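PDB 3MUQ: PBP domain-containing protein from Vibrio parahaemolyticus, which is of unknown function but belongs to the periplasmic-binding-protein superfamily and is made with a signal peptide, consistent with binding a small ligand outside the cytoplasm. Local coordinates for residues A116-R121 with G133-T138; K129-F134 with G145-V150; Q152-T157 with T168-G173. All coordinates share one frame; numbering follows the deposited sequence.

Contact 1 (A116-R121 with G133-T138); sequences ATFISR and GFWAQT
A T-shaped (edge-to-face) aromatic pair, Phe118 with Trp135, joins strand 118-120 to segment 133-138 of helix 126-138 in a buried part of the chain. The evidence for the type of stack is direct: the Phe118 ring and the six-membered ring of Trp135 have centroids 5.7 Å apart and planes at 78°. It is the indole that offers its edge. Trp135 CZ2 stands 4.3 Å above the plane of the Phe118 ring, over its centre, while Phe118 CE2 lies near the plane of the indole, 4.4 Å from Trp135 NE1. Phe118 reaches out from the strand with its CG trans to the backbone N (chi1 -173°), which extends the ring toward the helix and turns one face to the incoming tryptophan. These two elements are the first strand and the helix of a beta-alpha-beta unit that closes with strand 147-149, an alpha/beta arrangement in keeping with the periplasmic-binding-protein superfamily. No hydrogen bond crosses between the segments, so their direct contact rests on the rings. The polar edge of the indole is nevertheless tied down, because Trp135 NE1 donates to Glu131 OE2, one turn earlier on the same helix, and this bond limits the ring's rotation. Helix 104-113 adds further apolar cover: Ile111 packs on Phe118, and the ring of Phe108 meets that of Trp135. Within the helix segment, Thr138 OG1 lies 2.7 Å from Trp135 O, to which it donates a hydrogen bond with a C=O...donor angle of 120°.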
ATOM      1  N   ALA A 116       7.067 -23.114  26.627  1.00 19.35           N
ATOM      2  CA  ALA A 116       5.914 -22.231  26.765  1.00 23.14           C
ATOM      3  C   ALA A 116       4.884 -22.548  25.686  1.00 17.99           C
ATOM      4  O   ALA A 116       5.192 -23.184  24.681  1.00 21.32           O
ATOM      5  CB  ALA A 116       6.354 -20.780  26.641  1.00 26.00           C
ATOM      6  N   THR A 117       3.656 -22.104  25.877  1.00 21.47           N
ATOM      7  CA  THR A 117       2.638 -22.346  24.869  1.00 18.88           C
ATOM      8  C   THR A 117       2.816 -21.389  23.677  1.00 16.05           C
ATOM      9  O   THR A 117       2.995 -20.182  23.857  1.00 19.97           O
ATOM     10  CB  THR A 117       1.219 -22.269  25.479  1.00 24.59           C
ATOM     11  OG1 THR A 117       1.045 -23.365  26.388  1.00 26.95           O
ATOM     12  CG2 THR A 117       0.144 -22.348  24.390  1.00 23.92           C
ATOM     13  N   PHE A 118       2.801 -21.944  22.461  1.00 14.52           N
ATOM     14  CA  PHE A 118       2.948 -21.139  21.245  1.00 16.37           C
ATOM     15  C   PHE A 118       1.941 -21.570  20.193  1.00 13.95           C
ATOM     16  O   PHE A 118       1.867 -22.743  19.829  1.00 19.43           O
ATOM     17  CB  PHE A 118       4.365 -21.252  20.669  1.00 16.12           C
ATOM     18  CG  PHE A 118       4.617 -20.316  19.532  1.00 21.36           C
ATOM     19  CD1 PHE A 118       5.209 -19.076  19.756  1.00 17.25           C
ATOM     20  CD2 PHE A 118       4.233 -20.657  18.239  1.00 19.64           C
ATOM     21  CE1 PHE A 118       5.418 -18.208  18.711  1.00 25.54           C
ATOM     22  CE2 PHE A 118       4.439 -19.789  17.192  1.00 18.92           C
ATOM     23  CZ  PHE A 118       5.034 -18.565  17.425  1.00 22.51           C
ATOM     24  N   ILE A 119       1.148 -20.624  19.718  1.00 19.26           N
ATOM     25  CA  ILE A 119       0.112 -20.950  18.750  1.00 16.59           C
ATOM     26  C   ILE A 119       0.579 -20.559  17.353  1.00 17.87           C
ATOM     27  O   ILE A 119       0.877 -19.390  17.097  1.00 15.60           O
ATOM     28  CB  ILE A 119      -1.206 -20.208  19.055  1.00 14.75           C
ATOM     29  CG1 ILE A 119      -1.555 -20.302  20.556  1.00 14.89           C
ATOM     30  CG2 ILE A 119      -2.337 -20.736  18.146  1.00 14.70           C
ATOM     31  CD1 ILE A 119      -1.564 -21.722  21.112  1.00 11.29           C
ATOM     32  N   SER A 120       0.641 -21.533  16.451  1.00 16.75           N
ATOM     33  CA  SER A 120       0.959 -21.246  15.058  1.00 16.03           C
ATOM     34  C   SER A 120      -0.318 -21.319  14.219  1.00 21.08           C
ATOM     35  O   SER A 120      -1.200 -22.137  14.483  1.00 21.45           O
ATOM     36  CB  SER A 120       1.992 -22.237  14.527  1.00 20.28           C
ATOM     37  OG  SER A 120       2.042 -22.166  13.112  1.00 23.92           O
ATOM     38  N   ARG A 121      -0.420 -20.457  13.215  1.00 21.11           N
ATOM     39  CA  ARG A 121      -1.522 -20.517  12.267  1.00 10.78           C
ATOM     40  C   ARG A 121      -1.542 -21.868  11.537  1.00 18.15           C
ATOM     41  O   ARG A 121      -2.613 -22.414  11.278  1.00 21.38           O
ATOM     42  CB  ARG A 121      -1.419 -19.357  11.278  1.00 15.34           C
ATOM     43  CG  ARG A 121      -1.651 -18.008  11.940  1.00 15.08           C
ATOM     44  CD  ARG A 121      -1.640 -16.880  10.933  1.00 24.04           C
ATOM     45  NE  ARG A 121      -2.549 -17.114   9.813  1.00 20.27           N
ATOM     46  CZ  ARG A 121      -2.848 -16.181   8.909  1.00 28.23           C
ATOM     47  NH1 ARG A 121      -2.332 -14.958   9.024  1.00 24.50           N
ATOM     48  NH2 ARG A 121      -3.669 -16.457   7.904  1.00 23.05           N
ATOM     49  N   GLY A 133      10.121 -19.544   8.899  1.00 33.70           N
ATOM     50  CA  GLY A 133      11.441 -19.049   8.568  1.00 34.66           C
ATOM     51  C   GLY A 133      12.258 -18.773   9.814  1.00 35.81           C
ATOM     52  O   GLY A 133      13.443 -19.086   9.868  1.00 38.26           O
ATOM     53  N   PHE A 134      11.633 -18.178  10.822  1.00 31.96           N
ATOM     54  CA  PHE A 134      12.351 -17.877  12.049  1.00 31.42           C
ATOM     55  C   PHE A 134      12.757 -19.164  12.748  1.00 29.65           C
ATOM     56  O   PHE A 134      13.883 -19.284  13.211  1.00 33.56           O
ATOM     57  CB  PHE A 134      11.521 -17.002  12.983  1.00 34.23           C
ATOM     58  CG  PHE A 134      11.311 -15.603  12.483  1.00 36.03           C
ATOM     59  CD1 PHE A 134      12.274 -14.976  11.708  1.00 36.78           C
ATOM     60  CD2 PHE A 134      10.156 -14.904  12.805  1.00 32.62           C
ATOM     61  CE1 PHE A 134      12.087 -13.686  11.254  1.00 41.31           C
ATOM     62  CE2 PHE A 134       9.957 -13.611  12.348  1.00 38.81           C
ATOM     63  CZ  PHE A 134      10.927 -12.999  11.575  1.00 43.39           C
ATOM     64  N   TRP A 135      11.849 -20.132  12.825  1.00 31.78           N
ATOM     65  CA  TRP A 135      12.217 -21.415  13.410  1.00 31.93           C
ATOM     66  C   TRP A 135      13.417 -21.982  12.667  1.00 34.05           C
ATOM     67  O   TRP A 135      14.366 -22.444  13.290  1.00 34.59           O
ATOM     68  CB  TRP A 135      11.059 -22.426  13.412  1.00 29.30           C
ATOM     69  CG  TRP A 135       9.961 -22.104  14.402  1.00 27.95           C
ATOM     70  CD1 TRP A 135       8.651 -21.884  14.116  1.00 27.60           C
ATOM     71  CD2 TRP A 135      10.089 -21.942  15.823  1.00 29.16           C
ATOM     72  NE1 TRP A 135       7.943 -21.595  15.261  1.00 24.28           N
ATOM     73  CE2 TRP A 135       8.802 -21.631  16.326  1.00 26.62           C
ATOM     74  CE3 TRP A 135      11.162 -22.027  16.717  1.00 28.53           C
ATOM     75  CZ2 TRP A 135       8.561 -21.407  17.678  1.00 23.51           C
ATOM     76  CZ3 TRP A 135      10.920 -21.816  18.061  1.00 26.25           C
ATOM     77  CH2 TRP A 135       9.633 -21.499  18.530  1.00 24.40           C
ATOM     78  N   ALA A 136      13.380 -21.942  11.338  1.00 38.84           N
ATOM     79  CA  ALA A 136      14.494 -22.472  10.545  1.00 40.33           C
ATOM     80  C   ALA A 136      15.801 -21.755  10.894  1.00 38.61           C
ATOM     81  O   ALA A 136      16.836 -22.393  11.057  1.00 41.78           O
ATOM     82  CB  ALA A 136      14.204 -22.381   9.052  1.00 35.31           C
ATOM     83  N   GLN A 137      15.746 -20.435  11.036  1.00 35.09           N
ATOM     84  CA  GLN A 137      16.936 -19.672  11.411  1.00 35.66           C
ATOM     85  C   GLN A 137      17.455 -20.003  12.805  1.00 44.69           C
ATOM     86  O   GLN A 137      18.654 -19.924  13.048  1.00 49.19           O
ATOM     87  CB  GLN A 137      16.675 -18.177  11.313  1.00 32.66           C
ATOM     88  CG  GLN A 137      16.531 -17.681   9.889  1.00 37.34           C
ATOM     89  CD  GLN A 137      16.034 -16.258   9.834  1.00 45.81           C
ATOM     90  OE1 GLN A 137      16.677 -15.345  10.355  1.00 46.34           O
ATOM     91  NE2 GLN A 137      14.872 -16.057   9.210  1.00 48.49           N
ATOM     92  N   THR A 138      16.560 -20.352  13.726  1.00 41.87           N
ATOM     93  CA  THR A 138      16.985 -20.701  15.082  1.00 42.95           C
ATOM     94  C   THR A 138      17.559 -22.102  15.103  1.00 42.36           C
ATOM     95  O   THR A 138      18.185 -22.506  16.079  1.00 45.30           O
ATOM     96  CB  THR A 138      15.836 -20.624  16.110  1.00 39.42           C
ATOM     97  OG1 THR A 138      14.843 -21.624  15.819  1.00 34.77           O
ATOM     98  CG2 THR A 138      15.211 -19.227  16.118  1.00 34.01           C
TER

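Contact 2 (K129-F134 with G145-V150); sequences KKEMGF and GGYRSV
Glu131 OE2 is gripped by two donors, Tyr147 OH from strand 147-149 and Trp135 NE1 from its own helix. The bond from Tyr147 OH to Glu131 OE2 is short, 2.6 Å, and links the helix of the beta-alpha-beta unit 118-149 to the unit's second strand. The hydroxyl meets OE2 on the syn side, 17° out of the carboxylate plane. OE2 in turn lies in the plane of the tyrosine ring at its edge, 3.3 Å from Tyr147 CE1, with carboxylate and ring planes 45° apart. Both side chains leave their backbones with CG trans to N (chi1 172° for Glu131) and approach from opposite directions. They thereby span a wide gap, since even the closest CA atoms of the segments, Glu131 CA and Ser149 CA, are 11.3 Å apart. The other carboxylate oxygen, Glu131 OE1, is hydrogen-bonded to Ser120 OG on the first strand, with a weak bond to His128 ND1 as well. With both oxygens engaged, the carboxylate is fixed in rotation, and this set of donors would be expected to stabilise its negative charge. Selenomethionine Met132, bent at chi2 and chi3, curls back to the phenol, placing SE and CE each 3.7 Å from Tyr147 OH.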
ATOM      1  N   LYS A 129       4.367 -18.841   6.873  1.00 25.19           N
ATOM      2  CA  LYS A 129       5.687 -19.018   6.264  1.00 24.22           C
ATOM      3  C   LYS A 129       6.749 -18.214   7.000  1.00 21.53           C
ATOM      4  O   LYS A 129       7.866 -18.683   7.233  1.00 27.65           O
ATOM      5  CB  LYS A 129       5.690 -18.561   4.802  1.00 29.82           C
ATOM      6  CG  LYS A 129       4.675 -19.231   3.922  1.00 32.29           C
ATOM      7  CD  LYS A 129       5.030 -20.656   3.640  1.00 31.73           C
ATOM      8  CE  LYS A 129       4.283 -21.133   2.406  1.00 29.66           C
ATOM      9  NZ  LYS A 129       4.597 -22.559   2.153  1.00 39.09           N
ATOM     10  N   LYS A 130       6.413 -16.981   7.344  1.00 22.74           N
ATOM     11  CA  LYS A 130       7.361 -16.158   8.064  1.00 22.54           C
ATOM     12  C   LYS A 130       7.701 -16.741   9.445  1.00 29.76           C
ATOM     13  O   LYS A 130       8.850 -16.685   9.887  1.00 26.38           O
ATOM     14  CB  LYS A 130       6.851 -14.731   8.208  1.00 18.99           C
ATOM     15  CG  LYS A 130       7.797 -13.888   9.042  1.00 26.28           C
ATOM     16  CD  LYS A 130       7.662 -12.417   8.753  1.00 34.73           C
ATOM     17  CE  LYS A 130       8.892 -11.655   9.235  1.00 36.92           C
ATOM     18  NZ  LYS A 130      10.000 -11.652   8.240  1.00 39.28           N
ATOM     19  N   GLU A 131       6.706 -17.291  10.133  1.00 27.06           N
ATOM     20  CA  GLU A 131       6.972 -17.906  11.423  1.00 21.70           C
ATOM     21  C   GLU A 131       7.943 -19.072  11.239  1.00 25.30           C
ATOM     22  O   GLU A 131       8.900 -19.229  12.008  1.00 29.95           O
ATOM     23  CB  GLU A 131       5.684 -18.401  12.070  1.00 23.34           C
ATOM     24  CG  GLU A 131       5.929 -19.223  13.326  1.00 18.62           C
ATOM     25  CD  GLU A 131       4.972 -20.380  13.437  1.00 19.45           C
ATOM     26  OE1 GLU A 131       3.915 -20.323  12.772  1.00 22.28           O
ATOM     27  OE2 GLU A 131       5.283 -21.353  14.162  1.00 19.75           O
HETATM   28  N   MSE A 132       7.695 -19.879  10.210  1.00 22.86           N
HETATM   29  CA  MSE A 132       8.530 -21.051   9.920  1.00 23.05           C
HETATM   30  C   MSE A 132       9.961 -20.687   9.548  1.00 28.40           C
HETATM   31  O   MSE A 132      10.901 -21.427   9.850  1.00 34.22           O
HETATM   32  CB  MSE A 132       7.887 -21.918   8.843  1.00 23.42           C
HETATM   33  CG  MSE A 132       6.469 -22.374   9.206  1.00 31.11           C
HETATM   34 SE   MSE A 132       6.317 -23.289  10.953  0.65 38.61          SE
HETATM   35  CE  MSE A 132       6.931 -21.930  12.127  1.00118.41           C
ATOM     36  N   GLY A 133      10.121 -19.544   8.899  1.00 33.70           N
ATOM     37  CA  GLY A 133      11.441 -19.049   8.568  1.00 34.66           C
ATOM     38  C   GLY A 133      12.258 -18.773   9.814  1.00 35.81           C
ATOM     39  O   GLY A 133      13.443 -19.086   9.868  1.00 38.26           O
ATOM     40  N   PHE A 134      11.633 -18.178  10.822  1.00 31.96           N
ATOM     41  CA  PHE A 134      12.351 -17.877  12.049  1.00 31.42           C
ATOM     42  C   PHE A 134      12.757 -19.164  12.748  1.00 29.65           C
ATOM     43  O   PHE A 134      13.883 -19.284  13.211  1.00 33.56           O
ATOM     44  CB  PHE A 134      11.521 -17.002  12.983  1.00 34.23           C
ATOM     45  CG  PHE A 134      11.311 -15.603  12.483  1.00 36.03           C
ATOM     46  CD1 PHE A 134      12.274 -14.976  11.708  1.00 36.78           C
ATOM     47  CD2 PHE A 134      10.156 -14.904  12.805  1.00 32.62           C
ATOM     48  CE1 PHE A 134      12.087 -13.686  11.254  1.00 41.31           C
ATOM     49  CE2 PHE A 134       9.957 -13.611  12.348  1.00 38.81           C
ATOM     50  CZ  PHE A 134      10.927 -12.999  11.575  1.00 43.39           C
ATOM     51  N   GLY A 145       6.440 -29.630  23.276  1.00 23.69           N
ATOM     52  CA  GLY A 145       5.094 -29.857  23.772  1.00 23.24           C
ATOM     53  C   GLY A 145       4.184 -28.646  23.641  1.00 25.42           C
ATOM     54  O   GLY A 145       3.058 -28.763  23.148  1.00 28.51           O
ATOM     55  N   GLY A 146       4.658 -27.481  24.080  1.00 15.96           N
ATOM     56  CA  GLY A 146       3.819 -26.288  24.044  1.00 23.46           C
ATOM     57  C   GLY A 146       3.366 -25.815  22.666  1.00 26.08           C
ATOM     58  O   GLY A 146       2.446 -24.995  22.552  1.00 26.26           O
ATOM     59  N   TYR A 147       3.988 -26.344  21.614  1.00 22.19           N
ATOM     60  CA  TYR A 147       3.749 -25.857  20.262  1.00 20.73           C
ATOM     61  C   TYR A 147       2.459 -26.392  19.658  1.00 24.38           C
ATOM     62  O   TYR A 147       2.293 -27.599  19.525  1.00 30.35           O
ATOM     63  CB  TYR A 147       4.929 -26.191  19.351  1.00 23.35           C
ATOM     64  CG  TYR A 147       4.835 -25.567  17.968  1.00 25.00           C
ATOM     65  CD1 TYR A 147       5.213 -24.246  17.749  1.00 21.20           C
ATOM     66  CD2 TYR A 147       4.383 -26.303  16.883  1.00 24.72           C
ATOM     67  CE1 TYR A 147       5.129 -23.672  16.484  1.00 22.53           C
ATOM     68  CE2 TYR A 147       4.294 -25.733  15.621  1.00 24.68           C
ATOM     69  CZ  TYR A 147       4.670 -24.425  15.424  1.00 25.77           C
ATOM     70  OH  TYR A 147       4.589 -23.872  14.153  1.00 29.65           O
ATOM     71  N   ARG A 148       1.553 -25.485  19.288  1.00 19.96           N
ATOM     72  CA  ARG A 148       0.255 -25.878  18.738  1.00 20.16           C
ATOM     73  C   ARG A 148      -0.047 -25.205  17.397  1.00 24.82           C
ATOM     74  O   ARG A 148      -0.163 -23.985  17.316  1.00 29.74           O
ATOM     75  CB  ARG A 148      -0.855 -25.569  19.739  1.00 25.46           C
ATOM     76  CG  ARG A 148      -0.765 -26.400  21.000  1.00 43.49           C
ATOM     77  CD  ARG A 148      -1.880 -26.059  21.957  1.00 56.17           C
ATOM     78  NE  ARG A 148      -3.151 -26.682  21.595  1.00 58.71           N
ATOM     79  CZ  ARG A 148      -3.663 -27.740  22.214  1.00 57.45           C
ATOM     80  NH1 ARG A 148      -3.009 -28.297  23.223  1.00 59.75           N
ATOM     81  NH2 ARG A 148      -4.829 -28.241  21.830  1.00 53.16           N
ATOM     82  N   SER A 149      -0.191 -26.022  16.364  1.00 24.76           N
ATOM     83  CA  SER A 149      -0.445 -25.579  15.002  1.00 29.40           C
ATOM     84  C   SER A 149      -1.927 -25.802  14.708  1.00 29.51           C
ATOM     85  O   SER A 149      -2.341 -26.920  14.414  1.00 33.81           O
ATOM     86  CB  SER A 149       0.430 -26.399  14.041  1.00 29.62           C
ATOM     87  OG  SER A 149       0.375 -25.900  12.715  1.00 32.63           O
ATOM     88  N   VAL A 150      -2.725 -24.738  14.800  1.00 25.52           N
ATOM     89  CA  VAL A 150      -4.179 -24.877  14.832  1.00 27.51           C
ATOM     90  C   VAL A 150      -4.850 -24.974  13.465  1.00 31.92           C
ATOM     91  O   VAL A 150      -5.987 -25.431  13.370  1.00 36.53           O
ATOM     92  CB  VAL A 150      -4.858 -23.739  15.638  1.00 37.53           C
ATOM     93  CG1 VAL A 150      -4.570 -23.891  17.121  1.00 35.29           C
ATOM     94  CG2 VAL A 150      -4.434 -22.347  15.111  1.00 30.29           C
TER

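Contact 3 (Q152-T157 with T168-G173); sequences QGMGPT and TMSDRG
Van der Waals packing dominates where the first turn of helix 154-163 lies against strand 168-171, an alpha/beta layer in which the strand pairs antiparallel with strand 78-90 of the mixed sheet. Selenomethionine Met154 carries most of it. Its CG is trans to the backbone N (chi1 -166°), and bends at chi2 and chi3 lay the end of the chain along the strand, with Met154 CE 3.4 Å from Met169 O and 3.7 Å from Ser170 CB. Nearer its root, Met154 CG passes Asp171 OD1 at 3.3 Å, the two side chains running in opposite directions. A second van der Waals contact sets the methyl Thr157 CG2 3.5 Å from the hydroxyl oxygen Thr168 OG1.

Hydrogen bonds act within each side and to neighbours. Thr168 OG1 bonds to Ile119 O, whereas Ser170 OG donates to Asp171 O over 2.8 Å. Asp171 is the N-cap of helix 172-178, its side chain capping a backbone N just beyond Gly173; OD1 is also hydrogen-bonded to Thr174 OG1. Pro226 of the second subunit packs on this aspartate. At the start of helix 154-163, Gly153 O accepts twice from opposite faces of its plane: from Thr157 N, 3.0 Å away, and from Thr157 OG1, 2.7 Å away and 37° out of that plane.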
ATOM      1  N   GLN A 152      -5.606 -22.274  11.284  1.00 26.54           N
ATOM      2  CA  GLN A 152      -6.648 -21.246  11.282  1.00 24.35           C
ATOM      3  C   GLN A 152      -6.053 -19.881  10.911  1.00 21.15           C
ATOM      4  O   GLN A 152      -4.842 -19.723  10.837  1.00 19.12           O
ATOM      5  CB  GLN A 152      -7.313 -21.151  12.675  1.00 28.42           C
ATOM      6  CG  GLN A 152      -8.070 -22.401  13.144  1.00 38.26           C
ATOM      7  CD  GLN A 152      -9.303 -22.719  12.301  1.00 48.61           C
ATOM      8  OE1 GLN A 152      -9.805 -21.868  11.566  1.00 53.08           O
ATOM      9  NE2 GLN A 152      -9.798 -23.951  12.412  1.00 52.07           N
ATOM     10  N   GLY A 153      -6.910 -18.893  10.688  1.00 18.69           N
ATOM     11  CA  GLY A 153      -6.445 -17.557  10.369  1.00 21.83           C
ATOM     12  C   GLY A 153      -5.841 -16.814  11.552  1.00 24.04           C
ATOM     13  O   GLY A 153      -5.717 -17.347  12.661  1.00 22.50           O
HETATM   14  N   MSE A 154      -5.459 -15.567  11.309  1.00 20.14           N
HETATM   15  CA  MSE A 154      -4.782 -14.757  12.318  1.00 20.29           C
HETATM   16  C   MSE A 154      -5.676 -14.499  13.546  1.00 17.88           C
HETATM   17  O   MSE A 154      -5.243 -14.659  14.688  1.00 14.79           O
HETATM   18  CB  MSE A 154      -4.323 -13.427  11.698  1.00 13.79           C
HETATM   19  CG  MSE A 154      -3.328 -12.648  12.545  1.00 15.47           C
HETATM   20 SE   MSE A 154      -1.659 -13.634  12.707  0.82 28.08          SE
HETATM   21  CE  MSE A 154      -1.784 -14.224  14.567  1.00 17.48           C
ATOM     22  N   GLY A 155      -6.915 -14.079  13.302  1.00 16.33           N
ATOM     23  CA  GLY A 155      -7.849 -13.796  14.386  1.00 16.21           C
ATOM     24  C   GLY A 155      -8.089 -14.991  15.308  1.00 16.36           C
ATOM     25  O   GLY A 155      -7.909 -14.895  16.515  1.00 18.07           O
ATOM     26  N   PRO A 156      -8.517 -16.126  14.740  1.00 18.41           N
ATOM     27  CA  PRO A 156      -8.734 -17.341  15.543  1.00 12.64           C
ATOM     28  C   PRO A 156      -7.451 -17.781  16.258  1.00 17.33           C
ATOM     29  O   PRO A 156      -7.519 -18.262  17.383  1.00 18.14           O
ATOM     30  CB  PRO A 156      -9.157 -18.381  14.498  1.00  9.84           C
ATOM     31  CG  PRO A 156      -9.855 -17.516  13.418  1.00 17.53           C
ATOM     32  CD  PRO A 156      -8.980 -16.284  13.347  1.00 18.02           C
ATOM     33  N   THR A 157      -6.308 -17.619  15.604  1.00 14.89           N
ATOM     34  CA  THR A 157      -5.012 -17.889  16.230  1.00 11.43           C
ATOM     35  C   THR A 157      -4.821 -17.009  17.467  1.00 14.62           C
ATOM     36  O   THR A 157      -4.474 -17.514  18.529  1.00 19.62           O
ATOM     37  CB  THR A 157      -3.852 -17.722  15.219  1.00 16.21           C
ATOM     38  OG1 THR A 157      -3.999 -18.706  14.194  1.00 15.76           O
ATOM     39  CG2 THR A 157      -2.490 -17.914  15.895  1.00  9.28           C
ATOM     40  N   THR A 168       2.180 -15.897  20.447  1.00 14.61           N
ATOM     41  CA  THR A 168       2.075 -16.054  18.999  1.00 17.63           C
ATOM     42  C   THR A 168       2.728 -14.851  18.294  1.00 18.07           C
ATOM     43  O   THR A 168       3.002 -13.814  18.921  1.00 16.53           O
ATOM     44  CB  THR A 168       0.593 -16.237  18.546  1.00 19.13           C
ATOM     45  OG1 THR A 168       0.554 -16.792  17.226  1.00 19.24           O
ATOM     46  CG2 THR A 168      -0.167 -14.916  18.556  1.00 19.74           C
HETATM   47  N   MSE A 169       3.005 -15.007  17.004  1.00 14.74           N
HETATM   48  CA  MSE A 169       3.422 -13.879  16.172  1.00 18.75           C
HETATM   49  C   MSE A 169       2.253 -13.396  15.329  1.00 17.97           C
HETATM   50  O   MSE A 169       1.639 -14.179  14.599  1.00 20.47           O
HETATM   51  CB  MSE A 169       4.562 -14.283  15.242  1.00 24.53           C
HETATM   52  CG  MSE A 169       5.117 -13.112  14.439  1.00 30.40           C
HETATM   53 SE   MSE A 169       6.540 -13.697  13.257  0.78 27.73          SE
HETATM   54  CE  MSE A 169       5.470 -14.432  11.810  1.00 16.64           C
ATOM     55  N   SER A 170       1.948 -12.109  15.421  1.00 16.76           N
ATOM     56  CA  SER A 170       0.812 -11.546  14.690  1.00 14.09           C
ATOM     57  C   SER A 170       1.226 -10.360  13.852  1.00 19.30           C
ATOM     58  O   SER A 170       2.170  -9.655  14.207  1.00 16.14           O
ATOM     59  CB  SER A 170      -0.235 -11.058  15.683  1.00 16.90           C
ATOM     60  OG  SER A 170      -1.370 -10.535  15.018  1.00 15.64           O
ATOM     61  N   ASP A 171       0.518 -10.102  12.753  1.00 12.15           N
ATOM     62  CA  ASP A 171       0.697  -8.818  12.096  1.00 14.98           C
ATOM     63  C   ASP A 171       0.099  -7.798  13.052  1.00 17.85           C
ATOM     64  O   ASP A 171      -0.855  -8.108  13.767  1.00 20.90           O
ATOM     65  CB  ASP A 171      -0.038  -8.769  10.768  1.00 13.64           C
ATOM     66  CG  ASP A 171      -1.532  -8.858  10.946  1.00 25.34           C
ATOM     67  OD1 ASP A 171      -2.061  -9.995  11.020  1.00 22.08           O
ATOM     68  OD2 ASP A 171      -2.173  -7.789  11.025  1.00 20.55           O
ATOM     69  N   ARG A 172       0.648  -6.588  13.092  1.00 13.60           N
ATOM     70  CA  ARG A 172       0.130  -5.593  14.028  1.00 14.28           C
ATOM     71  C   ARG A 172      -1.351  -5.254  13.802  1.00 14.55           C
ATOM     72  O   ARG A 172      -2.091  -4.973  14.748  1.00 19.12           O
ATOM     73  CB  ARG A 172       0.963  -4.306  13.998  1.00 11.96           C
ATOM     74  CG  ARG A 172       0.702  -3.401  15.226  1.00 16.43           C
ATOM     75  CD  ARG A 172       1.503  -2.083  15.182  1.00 15.05           C
ATOM     76  NE  ARG A 172       2.929  -2.298  14.932  1.00 19.11           N
ATOM     77  CZ  ARG A 172       3.848  -2.353  15.892  1.00 18.19           C
ATOM     78  NH1 ARG A 172       3.483  -2.207  17.157  1.00 20.07           N
ATOM     79  NH2 ARG A 172       5.124  -2.572  15.588  1.00 19.52           N
ATOM     80  N   GLY A 173      -1.776  -5.246  12.546  1.00 16.83           N
ATOM     81  CA  GLY A 173      -3.163  -4.921  12.236  1.00 14.25           C
ATOM     82  C   GLY A 173      -4.190  -5.811  12.928  1.00 19.03           C
ATOM     83  O   GLY A 173      -5.186  -5.331  13.492  1.00 15.49           O
TER

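Overall arrangement
Along the chain, contacts 1 and 2 overlap and contact 3 follows. Contacts 1 and 2 have centres about 4 Å apart, share Gly133 and Phe134 of helix 126-138, and reach the neighbouring parallel strands 118-120 and 147-149; Ser120 and Glu131 link them directly. Contact 3 has its centre about 13 Å from that of contact 1 and 12 Å from that of contact 2. Strand 147-149 leads into its helix 154-163, and its strand 168-171 abuts both other contacts, through Thr168 on Ile119 and through Met169 on Phe134 and Lys130. The small parallel pair is thus joined to the larger mixed sheet within the periplasmic-binding-protein domain, while contact 3 also reaches the second subunit.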